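Local coordinates for CbsA (Xanthomonas oryzae pv. oryzae, PDB 5XYH), which probably hydrolyses beta-1,4-glucosidic linkages of cellulose as an exo-acting cellobiosidase of glycoside hydrolase family 6, helping a rice pathogen to break down plant cell walls, at residues D5-G10 / R140-I145; Y48-S53 / W359-G364; F293-G298 / H355-G360. All coordinates share one frame; numbering follows the deposited sequence.

Overall arrangement
The three contacts sample the distorted, mainly parallel beta/alpha barrel of glycoside hydrolase family 6. Contact 1 sets an N-terminal loop against the inward-facing side chains of strand 140-145, contact 3 joins strands 292-296 and 354-358, and contact 2 spans the seam between strand 49-51 and the chain leaving strand 354-358. Their centres lie about 11 Å (contacts 1 and 3), 12 Å (2 and 3) and 16 Å (1 and 2) apart. Phe8 of contact 1 links all three: its CZ is 3.3 Å from Tyr48 OH, and its CG is 3.4 Å from Ala356 CB. Contacts 2 and 3 share Trp359 and Gly360. The active site of this family lies at the C-terminal strand ends, toward which contacts 2 and 3 run.

Contact 1: residues D5-G10 / R140-I145; sequences DNPFVG and RIVNII
Pro7 faces Arg140 with their CA atoms 6.8 Å apart, the turn of 5-10, a type I turn from Asn6 to Val9, lying beside the start of strand 140-145 and sharing no main-chain hydrogen bond with it. The turn is closed by Val9 N bonding to Asn6 O and reinforced by an Asx turn, in which Phe8 N donates to Asn6 OD1 over 3.0 Å. Thus braced, it presents the Pro7 carbonyl to Arg140, whose NH1 donates to Pro7 O at 3.0 Å. That oxygen sits in the plane of the guanidinium group, at its edge, whereas NH1 stands above the plane of the carbonyl, 45° out of it. The arginine gets there with its chain extended from CG to NE, and on the way its CD lies 3.9 Å from Pro7 CB. In the barrel of glycoside hydrolase family 6, Arg140 and Val142 point inward near the N-terminal end of this strand, while Ile141 and Asn143 turn to the other face, consistent with the loop lining the barrel interior near that end. Val142 spreads its two methyls between two partners. CG1, anti to the backbone N (chi1 178°), reaches Phe8 CZ at 3.8 Å; CG2 meets Pro7 CG at 3.9 Å, the two side chains crossing at about a right angle. Pro7 also rests on Tyr189 and Tyr191 of the adjacent strand 188-193, and Asn6 ND2 is hydrogen-bonded to His355 O, tying the turn to the far side of the barrel.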
loop_
_atom_site.group_PDB
_atom_site.type_symbol
_atom_site.label_atom_id
_atom_site.label_comp_id
_atom_site.label_asym_id
_atom_site.label_seq_id
_atom_site.Cartn_x
_atom_site.Cartn_y
_atom_site.Cartn_z
ATOM N N ASP A 5 -9.037 -20.093 3.903
ATOM C CA ASP A 5 -9.519 -18.864 4.537
ATOM C C ASP A 5 -8.465 -17.768 4.507
ATOM O O ASP A 5 -8.767 -16.606 4.204
ATOM C CB ASP A 5 -9.944 -19.144 5.977
ATOM C CG ASP A 5 -11.218 -19.957 6.054
ATOM O OD1 ASP A 5 -12.042 -19.846 5.115
ATOM O OD2 ASP A 5 -11.384 -20.710 7.040
ATOM N N ASN A 6 -7.228 -18.115 4.835
ATOM C CA ASN A 6 -6.122 -17.162 4.876
ATOM C C ASN A 6 -4.972 -17.748 4.072
ATOM O O ASN A 6 -4.288 -18.665 4.572
ATOM C CB ASN A 6 -5.685 -16.875 6.311
ATOM C CG ASN A 6 -4.480 -15.956 6.383
ATOM O OD1 ASN A 6 -3.994 -15.477 5.359
ATOM N ND2 ASN A 6 -3.994 -15.703 7.586
ATOM N N PRO A 7 -4.696 -17.234 2.864
ATOM C CA PRO A 7 -3.677 -17.863 2.006
ATOM C C PRO A 7 -2.268 -17.751 2.546
ATOM O O PRO A 7 -1.368 -18.423 2.021
ATOM C CB PRO A 7 -3.809 -17.100 0.684
ATOM C CG PRO A 7 -4.259 -15.730 1.117
ATOM C CD PRO A 7 -5.170 -15.955 2.308
ATOM N N PHE A 8 -2.035 -16.918 3.558
ATOM C CA PHE A 8 -0.684 -16.787 4.088
ATOM C C PHE A 8 -0.328 -17.891 5.070
ATOM O O PHE A 8 0.860 -18.100 5.335
ATOM C CB PHE A 8 -0.522 -15.418 4.752
ATOM C CG PHE A 8 -0.595 -14.272 3.770
ATOM C CD1 PHE A 8 0.548 -13.796 3.154
ATOM C CD2 PHE A 8 -1.807 -13.703 3.438
ATOM C CE1 PHE A 8 0.485 -12.757 2.253
ATOM C CE2 PHE A 8 -1.876 -12.664 2.539
ATOM C CZ PHE A 8 -0.738 -12.189 1.948
ATOM N N VAL A 9 -1.319 -18.599 5.616
ATOM C CA VAL A 9 -1.050 -19.559 6.680
ATOM C C VAL A 9 -0.225 -20.710 6.122
ATOM O O VAL A 9 -0.617 -21.352 5.140
ATOM C CB VAL A 9 -2.352 -20.075 7.299
ATOM C CG1 VAL A 9 -2.049 -21.234 8.232
ATOM C CG2 VAL A 9 -3.075 -18.949 8.023
ATOM N N GLY A 10 0.926 -20.964 6.743
ATOM C CA GLY A 10 1.791 -22.049 6.327
ATOM C C GLY A 10 2.522 -21.851 5.018
ATOM O O GLY A 10 3.182 -22.786 4.549
ATOM N N ARG A 140 -0.512 -19.581 -4.919
ATOM C CA ARG A 140 -1.576 -18.747 -4.367
ATOM C C ARG A 140 -1.292 -17.300 -4.758
ATOM O O ARG A 140 -0.275 -16.729 -4.350
ATOM C CB ARG A 140 -1.656 -18.897 -2.852
ATOM C CG ARG A 140 -2.108 -20.271 -2.402
ATOM C CD ARG A 140 -2.235 -20.332 -0.889
ATOM N NE ARG A 140 -2.606 -21.678 -0.461
ATOM C CZ ARG A 140 -2.523 -22.121 0.788
ATOM N NH1 ARG A 140 -2.064 -21.337 1.756
ATOM N NH2 ARG A 140 -2.886 -23.365 1.062
ATOM N N ILE A 141 -2.167 -16.721 -5.569
ATOM C CA ILE A 141 -2.001 -15.355 -6.040
ATOM C C ILE A 141 -2.763 -14.443 -5.083
ATOM O O ILE A 141 -3.955 -14.645 -4.850
ATOM C CB ILE A 141 -2.508 -15.201 -7.483
ATOM C CG1 ILE A 141 -1.955 -16.322 -8.377
ATOM C CG2 ILE A 141 -2.122 -13.836 -8.050
ATOM C CD1 ILE A 141 -0.430 -16.333 -8.438
ATOM N N VAL A 142 -2.079 -13.453 -4.513
ATOM C CA VAL A 142 -2.688 -12.543 -3.539
ATOM C C VAL A 142 -2.651 -11.148 -4.135
ATOM O O VAL A 142 -1.570 -10.563 -4.302
ATOM C CB VAL A 142 -1.979 -12.569 -2.177
ATOM C CG1 VAL A 142 -2.632 -11.556 -1.234
ATOM C CG2 VAL A 142 -1.998 -13.969 -1.568
ATOM N N ASN A 143 -3.828 -10.604 -4.426
ATOM C CA ASN A 143 -3.970 -9.324 -5.110
ATOM C C ASN A 143 -4.268 -8.191 -4.130
ATOM O O ASN A 143 -5.185 -8.295 -3.303
ATOM C CB ASN A 143 -5.091 -9.400 -6.146
ATOM C CG ASN A 143 -4.735 -10.260 -7.329
ATOM O OD1 ASN A 143 -3.584 -10.281 -7.781
ATOM N ND2 ASN A 143 -5.722 -10.990 -7.844
ATOM N N ILE A 144 -3.508 -7.104 -4.241
ATOM C CA ILE A 144 -3.900 -5.821 -3.681
ATOM C C ILE A 144 -4.724 -5.108 -4.744
ATOM O O ILE A 144 -4.208 -4.752 -5.809
ATOM C CB ILE A 144 -2.682 -4.986 -3.262
ATOM C CG1 ILE A 144 -1.929 -5.716 -2.138
ATOM C CG2 ILE A 144 -3.127 -3.576 -2.832
ATOM C CD1 ILE A 144 -0.610 -5.070 -1.727
ATOM N N ILE A 145 -6.006 -4.899 -4.462
ATOM C CA ILE A 145 -6.956 -4.423 -5.465
ATOM C C ILE A 145 -6.989 -2.892 -5.473
ATOM O O ILE A 145 -7.527 -2.265 -4.554
ATOM C CB ILE A 145 -8.356 -4.996 -5.225
ATOM C CG1 ILE A 145 -8.330 -6.529 -5.332
ATOM C CG2 ILE A 145 -9.344 -4.376 -6.222
ATOM C CD1 ILE A 145 -7.995 -7.062 -6.726
#

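Contact 2: residues Y48-S53 / W359-G364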
loop_
_atom_site.group_PDB
_atom_site.type_symbol
_atom_site.label_atom_id
_atom_site.label_comp_id
_atom_site.label_asym_id
_atom_site.label_seq_id
_atom_site.Cartn_x
_atom_site.Cartn_y
_atom_site.Cartn_z
ATOM N N TYR A 48 5.748 -7.190 -3.023
ATOM C CA TYR A 48 4.659 -7.266 -3.987
ATOM C C TYR A 48 5.082 -6.679 -5.334
ATOM O O TYR A 48 5.899 -5.756 -5.406
ATOM C CB TYR A 48 3.413 -6.559 -3.432
ATOM C CG TYR A 48 2.552 -7.517 -2.641
ATOM C CD1 TYR A 48 3.097 -8.233 -1.583
ATOM C CD2 TYR A 48 1.208 -7.746 -2.972
ATOM C CE1 TYR A 48 2.351 -9.137 -0.862
ATOM C CE2 TYR A 48 0.447 -8.658 -2.244
ATOM C CZ TYR A 48 1.036 -9.347 -1.196
ATOM O OH TYR A 48 0.342 -10.269 -0.452
ATOM N N VAL A 49 4.539 -7.253 -6.410
ATOM C CA VAL A 49 4.838 -6.831 -7.781
ATOM C C VAL A 49 3.735 -5.896 -8.265
ATOM O O VAL A 49 2.583 -6.315 -8.404
ATOM C CB VAL A 49 4.953 -8.039 -8.722
ATOM C CG1 VAL A 49 5.061 -7.562 -10.162
ATOM C CG2 VAL A 49 6.131 -8.922 -8.332
ATOM N N TRP A 50 4.084 -4.646 -8.571
ATOM C CA TRP A 50 3.101 -3.655 -9.002
ATOM C C TRP A 50 2.870 -3.792 -10.500
ATOM O O TRP A 50 3.798 -3.596 -11.293
ATOM C CB TRP A 50 3.560 -2.233 -8.665
ATOM C CG TRP A 50 3.469 -1.972 -7.212
ATOM C CD1 TRP A 50 4.210 -2.569 -6.236
ATOM C CD2 TRP A 50 2.579 -1.065 -6.549
ATOM N NE1 TRP A 50 3.839 -2.093 -5.007
ATOM C CE2 TRP A 50 2.835 -1.171 -5.167
ATOM C CE3 TRP A 50 1.591 -0.177 -6.986
ATOM C CZ2 TRP A 50 2.139 -0.430 -4.218
ATOM C CZ3 TRP A 50 0.904 0.571 -6.039
ATOM C CH2 TRP A 50 1.182 0.438 -4.673
ATOM N N LEU A 51 1.646 -4.147 -10.884
ATOM C CA LEU A 51 1.241 -4.105 -12.291
ATOM C C LEU A 51 0.621 -2.737 -12.566
ATOM O O LEU A 51 -0.596 -2.574 -12.664
ATOM C CB LEU A 51 0.273 -5.238 -12.604
ATOM C CG LEU A 51 0.819 -6.644 -12.355
ATOM C CD1 LEU A 51 -0.273 -7.689 -12.558
ATOM C CD2 LEU A 51 2.024 -6.932 -13.244
ATOM N N ASP A 52 1.494 -1.728 -12.654
ATOM C CA ASP A 52 1.052 -0.343 -12.705
ATOM C C ASP A 52 0.776 0.153 -14.119
ATOM O O ASP A 52 0.536 1.350 -14.299
ATOM C CB ASP A 52 2.073 0.573 -12.011
ATOM C CG ASP A 52 3.452 0.527 -12.646
ATOM O OD1 ASP A 52 3.893 -0.559 -13.085
ATOM O OD2 ASP A 52 4.103 1.591 -12.687
ATOM N N SER A 53 0.778 -0.734 -15.114
ATOM C CA SER A 53 0.388 -0.387 -16.477
ATOM C C SER A 53 0.183 -1.682 -17.240
ATOM O O SER A 53 0.614 -2.752 -16.806
ATOM C CB SER A 53 1.451 0.469 -17.177
ATOM O OG SER A 53 2.635 -0.295 -17.321
ATOM N N TRP A 359 4.917 -6.634 2.586
ATOM C CA TRP A 359 5.643 -5.494 2.030
ATOM C C TRP A 359 4.963 -5.194 0.703
ATOM O O TRP A 359 5.345 -5.710 -0.351
ATOM C CB TRP A 359 7.130 -5.793 1.876
ATOM C CG TRP A 359 7.854 -5.743 3.171
ATOM C CD1 TRP A 359 7.302 -5.622 4.418
ATOM C CD2 TRP A 359 9.270 -5.776 3.361
ATOM N NE1 TRP A 359 8.287 -5.590 5.364
ATOM C CE2 TRP A 359 9.506 -5.694 4.746
ATOM C CE3 TRP A 359 10.364 -5.883 2.494
ATOM C CZ2 TRP A 359 10.799 -5.704 5.290
ATOM C CZ3 TRP A 359 11.652 -5.900 3.035
ATOM C CH2 TRP A 359 11.855 -5.809 4.416
ATOM N N GLY A 360 3.899 -4.389 0.780
ATOM C CA GLY A 360 3.168 -4.014 -0.418
ATOM C C GLY A 360 4.023 -3.223 -1.381
ATOM O O GLY A 360 4.057 -3.501 -2.578
ATOM N N LYS A 361 4.728 -2.227 -0.872
ATOM C CA LYS A 361 5.705 -1.503 -1.666
ATOM C C LYS A 361 7.083 -1.776 -1.090
ATOM O O LYS A 361 7.352 -1.425 0.065
ATOM C CB LYS A 361 5.410 -0.006 -1.680
ATOM C CG LYS A 361 6.508 0.797 -2.363
ATOM C CD LYS A 361 5.942 1.728 -3.413
ATOM C CE LYS A 361 7.056 2.599 -4.006
ATOM N NZ LYS A 361 6.507 3.475 -5.068
ATOM N N GLY A 362 7.948 -2.393 -1.891
ATOM C CA GLY A 362 9.313 -2.676 -1.471
ATOM C C GLY A 362 10.118 -1.426 -1.182
ATOM O O GLY A 362 10.236 -0.543 -2.041
ATOM N N GLY A 363 10.661 -1.330 0.035
ATOM C CA GLY A 363 11.405 -0.161 0.458
ATOM C C GLY A 363 12.583 0.087 -0.459
ATOM O O GLY A 363 13.315 -0.852 -0.781
ATOM N N GLY A 364 12.767 1.337 -0.894
ATOM C CA GLY A 364 13.831 1.713 -1.812
ATOM C C GLY A 364 13.328 2.216 -3.152
ATOM O O GLY A 364 14.032 2.976 -3.829
HETATM O O HOH W 1 7.226 -3.328 -4.507
#
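Tyr48 and Gly360 bring the backbones to a CA separation of 5.1 Å, just where strand 49-51 begins and the chain has left strand 354-358. One direct main-chain bond spans the gap: Tyr48 N donates to Trp359 O at 3.1 Å, nearly in line with the carbonyl bond. A little further on, the spacing is filled by a water that donates to Tyr48 O and accepts from Gly362 N, each at 2.9 Å. The indole of Trp50 supplies the third tie. With CG beside the backbone N (chi1 -73°), its ring swings across so that NE1 donates to Gly360 O at 2.8 Å; the oxygen lies at the ring edge, 22° out of the indole plane. That same oxygen is 3.2 Å from Tyr48 CB. The Lys361 side chain crosses the indole at about a right angle, CB to Trp50 CZ2 at 4.2 Å, before its ammonium end continues to Ser366 O. Tyr93 packs edge-to-face with Trp50. Strand 49-51 and the loop leaving strand 354-358 meet here across the seam of the family's distorted barrel, without regular strand pairing. Two consecutive carbonyls, those of Trp359 and Gly360, are thus gripped by two different kinds of N-H, one from backbone and one from indole, a combination that probably helps hold the loop's path and restricts rotation of the Trp50 ring.

Contact 3: residues F293-G298 / H355-G360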
loop_
_atom_site.group_PDB
_atom_site.type_symbol
_atom_site.label_atom_id
_atom_site.label_comp_id
_atom_site.label_asym_id
_atom_site.label_seq_id
_atom_site.Cartn_x
_atom_site.Cartn_y
_atom_site.Cartn_z
ATOM N N PHE A 293 -7.486 -8.780 7.411
ATOM C CA PHE A 293 -6.840 -7.538 7.008
ATOM C C PHE A 293 -5.350 -7.758 6.791
ATOM O O PHE A 293 -4.684 -8.419 7.597
ATOM C CB PHE A 293 -7.064 -6.435 8.050
ATOM C CG PHE A 293 -8.426 -5.798 7.967
ATOM C CD1 PHE A 293 -9.552 -6.496 8.368
ATOM C CD2 PHE A 293 -8.577 -4.503 7.493
ATOM C CE1 PHE A 293 -10.825 -5.917 8.292
ATOM C CE2 PHE A 293 -9.840 -3.920 7.416
ATOM C CZ PHE A 293 -10.966 -4.633 7.821
ATOM N N LEU A 294 -4.834 -7.206 5.691
ATOM C CA LEU A 294 -3.401 -7.046 5.506
ATOM C C LEU A 294 -3.005 -5.632 5.925
ATOM O O LEU A 294 -3.801 -4.690 5.825
ATOM C CB LEU A 294 -2.991 -7.297 4.049
ATOM C CG LEU A 294 -3.526 -8.573 3.395
ATOM C CD1 LEU A 294 -3.012 -8.737 1.976
ATOM C CD2 LEU A 294 -3.164 -9.799 4.254
ATOM N N ILE A 295 -1.775 -5.495 6.422
ATOM C CA ILE A 295 -1.159 -4.192 6.649
ATOM C C ILE A 295 0.185 -4.177 5.933
ATOM O O ILE A 295 0.989 -5.103 6.085
ATOM C CB ILE A 295 -0.993 -3.875 8.146
ATOM C CG1 ILE A 295 -2.378 -3.856 8.823
ATOM C CG2 ILE A 295 -0.265 -2.533 8.318
ATOM C CD1 ILE A 295 -2.354 -3.772 10.356
ATOM N N ASP A 296 0.408 -3.147 5.121
ATOM C CA ASP A 296 1.693 -2.949 4.452
ATOM C C ASP A 296 2.676 -2.370 5.463
ATOM O O ASP A 296 2.525 -1.222 5.892
ATOM C CB ASP A 296 1.526 -2.011 3.261
ATOM C CG ASP A 296 2.797 -1.873 2.419
ATOM O OD1 ASP A 296 3.900 -2.294 2.868
ATOM O OD2 ASP A 296 2.673 -1.344 1.290
ATOM N N THR A 297 3.682 -3.160 5.847
ATOM C CA THR A 297 4.654 -2.743 6.848
ATOM C C THR A 297 6.040 -2.531 6.252
ATOM O O THR A 297 7.037 -2.562 6.978
ATOM C CB THR A 297 4.725 -3.769 7.982
ATOM O OG1 THR A 297 5.120 -5.044 7.447
ATOM C CG2 THR A 297 3.357 -3.900 8.670
ATOM N N GLY A 298 6.123 -2.317 4.939
ATOM C CA GLY A 298 7.421 -2.197 4.306
ATOM C C GLY A 298 8.199 -0.955 4.698
ATOM O O GLY A 298 9.434 -0.965 4.672
ATOM N N HIS A 355 -4.548 -11.040 8.610
ATOM C CA HIS A 355 -4.101 -12.224 7.888
ATOM C C HIS A 355 -2.583 -12.224 7.710
ATOM O O HIS A 355 -1.954 -13.290 7.744
ATOM C CB HIS A 355 -4.805 -12.330 6.526
ATOM C CG HIS A 355 -6.164 -12.971 6.588
ATOM N ND1 HIS A 355 -6.911 -13.249 5.461
ATOM C CD2 HIS A 355 -6.904 -13.393 7.641
ATOM C CE1 HIS A 355 -8.048 -13.820 5.817
ATOM N NE2 HIS A 355 -8.074 -13.909 7.133
ATOM N N ALA A 356 -1.976 -11.053 7.533
ATOM C CA ALA A 356 -0.537 -11.009 7.295
ATOM C C ALA A 356 -0.057 -9.567 7.343
ATOM O O ALA A 356 -0.824 -8.646 7.066
ATOM C CB ALA A 356 -0.173 -11.630 5.936
ATOM N N TYR A 357 1.200 -9.388 7.748
ATOM C CA TYR A 357 1.950 -8.180 7.410
ATOM C C TYR A 357 2.645 -8.443 6.081
ATOM O O TYR A 357 3.246 -9.504 5.904
ATOM C CB TYR A 357 2.986 -7.821 8.477
ATOM C CG TYR A 357 2.435 -7.585 9.873
ATOM C CD1 TYR A 357 1.219 -6.944 10.077
ATOM C CD2 TYR A 357 3.143 -8.002 10.987
ATOM C CE1 TYR A 357 0.714 -6.736 11.363
ATOM C CE2 TYR A 357 2.659 -7.801 12.269
ATOM C CZ TYR A 357 1.448 -7.168 12.452
ATOM O OH TYR A 357 0.978 -6.975 13.725
ATOM N N VAL A 358 2.537 -7.500 5.137
ATOM C CA VAL A 358 3.102 -7.674 3.803
ATOM C C VAL A 358 3.957 -6.450 3.487
ATOM O O VAL A 358 3.775 -5.371 4.052
ATOM C CB VAL A 358 2.025 -7.868 2.706
ATOM C CG1 VAL A 358 1.130 -9.087 3.002
ATOM C CG2 VAL A 358 1.191 -6.602 2.537
ATOM N N TRP A 359 4.917 -6.634 2.586
ATOM C CA TRP A 359 5.643 -5.494 2.030
ATOM C C TRP A 359 4.963 -5.194 0.703
ATOM O O TRP A 359 5.345 -5.710 -0.351
ATOM C CB TRP A 359 7.130 -5.793 1.876
ATOM C CG TRP A 359 7.854 -5.743 3.171
ATOM C CD1 TRP A 359 7.302 -5.622 4.418
ATOM C CD2 TRP A 359 9.270 -5.776 3.361
ATOM N NE1 TRP A 359 8.287 -5.590 5.364
ATOM C CE2 TRP A 359 9.506 -5.694 4.746
ATOM C CE3 TRP A 359 10.364 -5.883 2.494
ATOM C CZ2 TRP A 359 10.799 -5.704 5.290
ATOM C CZ3 TRP A 359 11.652 -5.900 3.035
ATOM C CH2 TRP A 359 11.855 -5.809 4.416
ATOM N N GLY A 360 3.899 -4.389 0.780
ATOM C CA GLY A 360 3.168 -4.014 -0.418
ATOM C C GLY A 360 4.023 -3.223 -1.381
ATOM O O GLY A 360 4.057 -3.501 -2.578
#
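Leu294 leans over Ala356, its CD2 3.9 Å from Ala356 CB, on the face of the sheet that also carries Asp296 and Val358. On the opposite face Ile295 CB and Tyr357 CD1 are neighbours at 4.2 Å, and just past the strand end Thr297 lies obliquely against Tyr357, CG2 meeting Tyr357 CB at 3.9 Å while OG1 bonds to Met344 O. Beyond the strands, Gly298 CA sits over one face of the Trp359 five-membered ring, 3.6 Å from its centroid in a CH-pi contact. The carboxylate of Asp296, its CG anti to the backbone N (chi1 -174°), turns toward the other segment, OD2 lying 3.2 Å from Gly360 CA, while OD1 accepts from Gly298 N in an Asx turn. OD2 also accepts from Ala235 N and, weakly, from Lys361 N. The two backbones run 12° from parallel, bonded from His355 N to Phe293 O at 2.8 Å, from Val358 N to Ile295 O at 3.0 Å and from Thr297 N to Val358 O at 2.8 Å, with a weak link from Ile295 N to Ala356 O. Leu294 and Ala356 both touch Phe8 in the interior, and Phe293 packs on helix 271-284 outside, as befits neighbouring strands of the distorted parallel beta/alpha barrel of glycoside hydrolase family 6.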